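Local coordinates for protein putative XRE-family transcriptional regulator (Rhodococcus sp., PDB 2OFY) that probably binds DNA as a transcriptional regulator of the XRE helix-turn-helix family, at residues G14-E19 and A76-G81; T43-K46 and G50-A53. All coordinates share one frame; numbering follows the deposited sequence. Where two conformers were deposited one is given.

Overall arrangement
The two contacts are nested along the chain: contact 1 joins residues 14-19 of helix 8-25 to residues 76-81 in the tail after helix 71-75, and contact 2, between residues 43-46 and 50-53, lies inside the loop closed by contact 1. Their centres are about 14 Å apart. A packing contact links them directly, since Gln15 CG lies 4.2 Å from Gly50 CA, so helix 8-25 meets both the tail and the turn that follows helix 41-48. Contact 1 lays the C-terminal tail along the first helix, beside the second subunit, whereas contact 2 shapes the exit of a helix within the helix-turn-helix region, probably used for DNA binding.

Contact 1 of 2, residues G14-E19 and A76-G81; sequences GQRLGE and AVVTFG
Arg16 reaches from helix 8-25 to the C-terminal tail and meets Val77 and Val78 there, burying 141 Å² over both sides. The closer part of the contact is at the end of the arginine, where NH1 comes to 2.9 Å from the carbonyl oxygen Val77 O. The same NH1 lies 3.5 Å from the methyl carbon CG1 of Val78. Both atoms approach the guanidinium obliquely, while Val78 CA sits at its edge, in the plane. NH2 also has a long, weak ion pair with Glu12, earlier on the same helix. The chain gets there because CG is set anti to the carbonyl carbon (chi1 -67°) and the side chain is extended from CG to NE, spanning 7.8 Å between Arg16 CA and Val77 CA. In the helical bundle of this XRE-type protein, this places the tail after helix 71-75 alongside helix 8-25, with the second subunit against it: buried Val78 also packs on Phe58 of that subunit, and Val78 O accepts a hydrogen bond from Arg65 of that subunit. Putting an alanine at Arg16 would probably leave Val77 O without its nearby nitrogen and open a gap beside CG1 of Val78. The contact is looser at the base of the arginine. There, Val77 directs its CB toward the helix, yet CG2 stops 4.4 Å from Arg16 CB, and the residue is exposed to solvent. Further along the tail, Thr79 O is hydrogen-bonded to Arg13 NH2.

Contact 2 of 2, residues T43-K46 and G50-A53; sequences TLRK and GRIA
Lys46 lies between Arg51 and Ile52, and its side chain crosses each at about a right angle. In one of the two deposited conformers of Arg51 the guanidinium turns a face to the lysine, so this face contact is provisional: Lys46 CG stands 3.5 Å above the plane, over its centre, and the aliphatic stem does the touching. In that conformer Arg51 is bent at chi3 (-70°), which folds the guanidinium back over the stem. Ile52 approaches the base of the same chain, with CD1 3.6 Å from Lys46 CB and CG1 3.7 Å from that CB. Extended beyond CG, the lysine carries its amino group clear of residues 50-53, with NZ 5.3 Å from Arg51 NH1 in this conformer. Arg45 and Arg51 run side by side in the same direction; both have alternate conformers, so their close approach is doubtful. In these conformers Glu42 forms a salt bridge with Arg45 NE and a long, weak ion pair with Arg51 NH2, and Arg51 NE is hydrogen-bonded to Thr49 OG1. In the backbone, Arg51 N donates to Lys46 O at 2.8 Å, with an N-H...O angle of 162°. Together with Gly50 as the C' residue, at a positive phi of 69°, this bond marks a Schellman motif. It ends helix 41-48 and turns the chain into the loop leading to helix 57-66, while Leu44 and Arg45 pack against Met30 of helix 30-37.

Contact 1 of 2, residues G14-E19 and A76-G81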
ATOM      1  N   GLY A  14       2.295  10.585   3.823  1.00 19.96           N
ATOM      2  CA  GLY A  14       3.139  10.457   2.621  1.00 20.60           C
ATOM      3  C   GLY A  14       4.549  10.895   2.956  1.00 20.78           C
ATOM      4  O   GLY A  14       5.529  10.261   2.579  1.00 19.33           O
ATOM      5  N   GLN A  15       4.671  12.050   3.621  1.00 19.77           N
ATOM      6  CA  GLN A  15       6.007  12.570   4.018  1.00 19.90           C
ATOM      7  C   GLN A  15       6.731  11.633   4.980  1.00 20.51           C
ATOM      8  O   GLN A  15       7.923  11.353   4.789  1.00 20.38           O
ATOM      9  CB  GLN A  15       5.824  13.956   4.630  1.00 21.23           C
ATOM     10  CG  GLN A  15       5.516  14.896   3.433  1.00 18.20           C
ATOM     11  CD  GLN A  15       5.102  16.283   3.862  1.00 21.23           C
ATOM     12  OE1 GLN A  15       4.756  16.513   5.051  1.00 22.31           O
ATOM     13  NE2 GLN A  15       5.148  17.242   2.899  1.00 23.76           N
ATOM     14  N   ARG A  16       6.040  11.142   6.008  1.00 18.97           N
ATOM     15  CA  ARG A  16       6.673  10.162   6.908  1.00 19.87           C
ATOM     16  C   ARG A  16       7.162   8.922   6.190  1.00 19.24           C
ATOM     17  O   ARG A  16       8.238   8.412   6.467  1.00 18.66           O
ATOM     18  CB  ARG A  16       5.643   9.690   7.970  1.00 19.40           C
ATOM     19  CG  ARG A  16       5.283  10.783   8.882  1.00 23.44           C
ATOM     20  CD  ARG A  16       4.400  10.120   9.897  1.00 22.70           C
ATOM     21  NE  ARG A  16       3.537  11.046  10.508  1.00 26.80           N
ATOM     22  CZ  ARG A  16       2.456  10.683  11.188  1.00 26.67           C
ATOM     23  NH1 ARG A  16       2.137   9.384  11.305  1.00 25.11           N
ATOM     24  NH2 ARG A  16       1.720  11.617  11.742  1.00 24.15           N
ATOM     25  N   LEU A  17       6.326   8.414   5.286  1.00 18.39           N
ATOM     26  CA  LEU A  17       6.659   7.211   4.526  1.00 17.65           C
ATOM     27  C   LEU A  17       7.938   7.474   3.744  1.00 19.11           C
ATOM     28  O   LEU A  17       8.861   6.658   3.740  1.00 19.47           O
ATOM     29  CB  LEU A  17       5.489   6.841   3.595  1.00 16.97           C
ATOM     30  CG  LEU A  17       5.795   5.673   2.647  1.00 18.13           C
ATOM     31  CD1 LEU A  17       6.083   4.323   3.382  1.00 19.05           C
ATOM     32  CD2 LEU A  17       4.617   5.554   1.682  1.00 17.77           C
ATOM     33  N   GLY A  18       8.006   8.647   3.082  1.00 19.75           N
ATOM     34  CA  GLY A  18       9.180   9.032   2.249  1.00 20.45           C
ATOM     35  C   GLY A  18      10.442   9.096   3.096  1.00 20.26           C
ATOM     36  O   GLY A  18      11.479   8.524   2.749  1.00 20.28           O
ATOM     37  N   GLU A  19      10.340   9.735   4.262  1.00 20.38           N
ATOM     38  CA  GLU A  19      11.484   9.841   5.171  0.70 21.21           C
ATOM     39  C   GLU A  19      11.955   8.472   5.623  1.00 21.26           C
ATOM     40  O   GLU A  19      13.179   8.232   5.672  1.00 20.55           O
ATOM     41  CB  GLU A  19      11.123  10.673   6.411  0.70 21.98           C
ATOM     42  CG  GLU A  19      12.376  10.934   7.304  0.70 23.14           C
ATOM     43  CD  GLU A  19      12.092  11.519   8.695  0.70 24.17           C
ATOM     44  OE1 GLU A  19      10.962  11.996   8.934  0.70 26.88           O
ATOM     45  OE2 GLU A  19      13.020  11.513   9.554  0.70 23.01           O
ATOM     46  N   ALA A  76       3.430   0.859  10.809  1.00 34.38           N
ATOM     47  CA  ALA A  76       3.359   1.181  12.244  1.00 35.69           C
ATOM     48  C   ALA A  76       3.518   2.648  12.627  1.00 35.39           C
ATOM     49  O   ALA A  76       2.997   3.070  13.674  1.00 33.02           O
ATOM     50  CB  ALA A  76       4.368   0.336  13.014  1.00 35.85           C
ATOM     51  N   VAL A  77       4.251   3.444  11.824  1.00 36.02           N
ATOM     52  CA  VAL A  77       4.388   4.888  12.153  1.00 37.02           C
ATOM     53  C   VAL A  77       3.182   5.765  11.955  1.00 38.27           C
ATOM     54  O   VAL A  77       3.235   6.943  12.296  1.00 38.02           O
ATOM     55  CB  VAL A  77       5.579   5.590  11.427  1.00 37.59           C
ATOM     56  CG1 VAL A  77       6.886   4.878  11.742  1.00 37.33           C
ATOM     57  CG2 VAL A  77       5.314   5.713   9.914  1.00 37.08           C
ATOM     58  N   VAL A  78       2.114   5.221  11.339  1.00 39.40           N
ATOM     59  CA  VAL A  78       0.903   5.994  11.071  1.00 39.71           C
ATOM     60  C   VAL A  78      -0.370   5.453  11.713  1.00 39.64           C
ATOM     61  O   VAL A  78      -0.458   4.268  12.083  1.00 38.92           O
ATOM     62  CB  VAL A  78       0.613   6.089   9.583  1.00 39.89           C
ATOM     63  CG1 VAL A  78       1.642   6.936   8.901  1.00 40.17           C
ATOM     64  CG2 VAL A  78       0.547   4.654   8.970  1.00 41.44           C
ATOM     65  N   THR A  79      -1.351   6.352  11.757  1.00 40.35           N
ATOM     66  CA  THR A  79      -2.713   6.075  12.208  1.00 41.36           C
ATOM     67  C   THR A  79      -3.719   6.169  11.072  1.00 41.27           C
ATOM     68  O   THR A  79      -3.617   7.030  10.179  1.00 41.27           O
ATOM     69  CB  THR A  79      -3.154   7.053  13.262  1.00 41.69           C
ATOM     70  OG1 THR A  79      -3.191   8.381  12.707  1.00 45.08           O
ATOM     71  CG2 THR A  79      -2.193   7.026  14.417  1.00 41.58           C
ATOM     72  N   PHE A  80      -4.697   5.267  11.132  1.00 39.06           N
ATOM     73  CA  PHE A  80      -5.787   5.227  10.190  1.00 37.71           C
ATOM     74  C   PHE A  80      -7.021   5.238  11.028  1.00 36.54           C
ATOM     75  O   PHE A  80      -7.017   4.656  12.121  1.00 34.95           O
ATOM     76  CB  PHE A  80      -5.763   3.925   9.382  1.00 37.93           C
ATOM     77  CG  PHE A  80      -4.414   3.605   8.775  1.00 38.51           C
ATOM     78  CD1 PHE A  80      -3.862   4.431   7.799  1.00 38.64           C
ATOM     79  CD2 PHE A  80      -3.704   2.501   9.191  1.00 36.16           C
ATOM     80  CE1 PHE A  80      -2.667   4.126   7.235  1.00 40.24           C
ATOM     81  CE2 PHE A  80      -2.542   2.197   8.651  1.00 36.94           C
ATOM     82  CZ  PHE A  80      -1.965   3.020   7.694  1.00 40.16           C
ATOM     83  N   GLY A  81      -8.051   5.900  10.500  1.00 35.93           N
ATOM     84  CA  GLY A  81      -9.400   5.828  11.021  1.00 35.62           C
ATOM     85  C   GLY A  81      -9.618   6.862  12.102  1.00 35.84           C
ATOM     86  O   GLY A  81      -8.778   7.763  12.285  1.00 35.00           O
TER

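Contact 2 of 2, residues T43-K46 and G50-A53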
ATOM      1  N   THR A  43      10.423   8.673  -9.810  1.00 16.51           N
ATOM      2  CA  THR A  43       9.396   8.163  -8.902  1.00 16.24           C
ATOM      3  C   THR A  43       9.933   7.984  -7.469  1.00 15.96           C
ATOM      4  O   THR A  43       9.282   8.432  -6.502  1.00 14.70           O
ATOM      5  CB  THR A  43       8.692   6.912  -9.528  1.00 16.94           C
ATOM      6  OG1 THR A  43       7.991   7.316 -10.710  1.00 19.51           O
ATOM      7  CG2 THR A  43       7.798   6.216  -8.507  1.00 18.77           C
ATOM      8  N   LEU A  44      11.125   7.392  -7.336  1.00 14.49           N
ATOM      9  CA  LEU A  44      11.698   7.122  -5.997  1.00 15.38           C
ATOM     10  C   LEU A  44      11.950   8.462  -5.292  1.00 14.67           C
ATOM     11  O   LEU A  44      11.601   8.610  -4.125  1.00 14.03           O
ATOM     12  CB  LEU A  44      13.002   6.363  -6.143  1.00 15.58           C
ATOM     13  CG  LEU A  44      13.602   5.991  -4.785  1.00 15.53           C
ATOM     14  CD1 LEU A  44      12.600   5.269  -3.895  1.00 20.63           C
ATOM     15  CD2 LEU A  44      14.893   5.188  -5.033  1.00 17.67           C
ATOM     16  N   ARG A  45      12.488   9.437  -6.025  1.00 14.85           N
ATOM     17  CA  ARG A  45      12.708  10.774  -5.478  0.50 14.79           C
ATOM     18  C   ARG A  45      11.422  11.383  -4.928  1.00 13.75           C
ATOM     19  O   ARG A  45      11.400  11.946  -3.844  1.00 14.02           O
ATOM     20  CB  ARG A  45      13.297  11.707  -6.549  0.50 14.76           C
ATOM     21  CG  ARG A  45      13.652  13.090  -6.001  0.50 16.59           C
ATOM     22  CD  ARG A  45      14.195  14.023  -7.079  0.50 17.12           C
ATOM     23  NE  ARG A  45      15.121  13.363  -8.001  0.50 24.09           N
ATOM     24  CZ  ARG A  45      16.410  13.116  -7.765  0.50 23.77           C
ATOM     25  NH1 ARG A  45      16.982  13.465  -6.615  0.50 25.31           N
ATOM     26  NH2 ARG A  45      17.138  12.520  -8.704  0.50 23.79           N
ATOM     27  N   LYS A  46      10.370  11.338  -5.752  1.00 13.89           N
ATOM     28  CA  LYS A  46       9.105  11.884  -5.345  1.00 13.37           C
ATOM     29  C   LYS A  46       8.565  11.114  -4.170  1.00 14.06           C
ATOM     30  O   LYS A  46       8.023  11.719  -3.245  1.00 13.82           O
ATOM     31  CB  LYS A  46       8.141  11.804  -6.521  1.00 12.19           C
ATOM     32  CG  LYS A  46       8.458  12.911  -7.548  1.00 13.79           C
ATOM     33  CD  LYS A  46       7.512  12.755  -8.766  1.00 20.31           C
ATOM     34  CE  LYS A  46       7.863  13.841  -9.791  1.00 22.35           C
ATOM     35  NZ  LYS A  46       7.288  13.595 -11.146  1.00 27.35           N
ATOM     36  N   GLY A  50       7.981  12.922  -0.474  1.00 16.27           N
ATOM     37  CA  GLY A  50       6.529  13.065  -0.255  1.00 17.13           C
ATOM     38  C   GLY A  50       5.782  13.840  -1.327  1.00 18.26           C
ATOM     39  O   GLY A  50       4.773  14.509  -1.034  1.00 18.63           O
ATOM     40  N   ARG A  51       6.267  13.727  -2.567  1.00 17.63           N
ATOM     41  CA  ARG A  51       5.718  14.458  -3.709  0.70 19.26           C
ATOM     42  C   ARG A  51       4.718  13.614  -4.516  1.00 18.78           C
ATOM     43  O   ARG A  51       4.155  14.090  -5.527  1.00 19.93           O
ATOM     44  CB  ARG A  51       6.837  15.008  -4.629  0.70 18.49           C
ATOM     45  CG  ARG A  51       7.715  16.093  -4.004  0.70 19.90           C
ATOM     46  CD  ARG A  51       8.738  16.645  -4.988  0.70 21.97           C
ATOM     47  NE  ARG A  51       9.848  15.761  -5.392  0.70 27.41           N
ATOM     48  CZ  ARG A  51      10.358  15.739  -6.635  0.70 30.50           C
ATOM     49  NH1 ARG A  51       9.845  16.509  -7.593  0.70 32.85           N
ATOM     50  NH2 ARG A  51      11.367  14.950  -6.952  0.70 28.72           N
ATOM     51  N   ILE A  52       4.487  12.358  -4.113  1.00 19.50           N
ATOM     52  CA  ILE A  52       3.439  11.557  -4.793  1.00 19.97           C
ATOM     53  C   ILE A  52       2.158  11.652  -3.951  1.00 19.20           C
ATOM     54  O   ILE A  52       2.179  11.288  -2.750  1.00 18.42           O
ATOM     55  CB  ILE A  52       3.812  10.043  -4.863  1.00 21.39           C
ATOM     56  CG1 ILE A  52       5.145   9.762  -5.597  1.00 24.96           C
ATOM     57  CG2 ILE A  52       2.621   9.200  -5.441  1.00 21.65           C
ATOM     58  CD1 ILE A  52       5.117  10.008  -7.082  1.00 22.46           C
ATOM     59  N   ALA A  53       1.041  12.081  -4.560  1.00 19.49           N
ATOM     60  CA  ALA A  53      -0.212  12.313  -3.831  1.00 19.20           C
ATOM     61  C   ALA A  53      -0.730  11.031  -3.164  1.00 20.66           C
ATOM     62  O   ALA A  53      -1.008  11.018  -1.953  1.00 22.54           O
ATOM     63  CB  ALA A  53      -1.298  12.878  -4.794  1.00 19.01           C
TER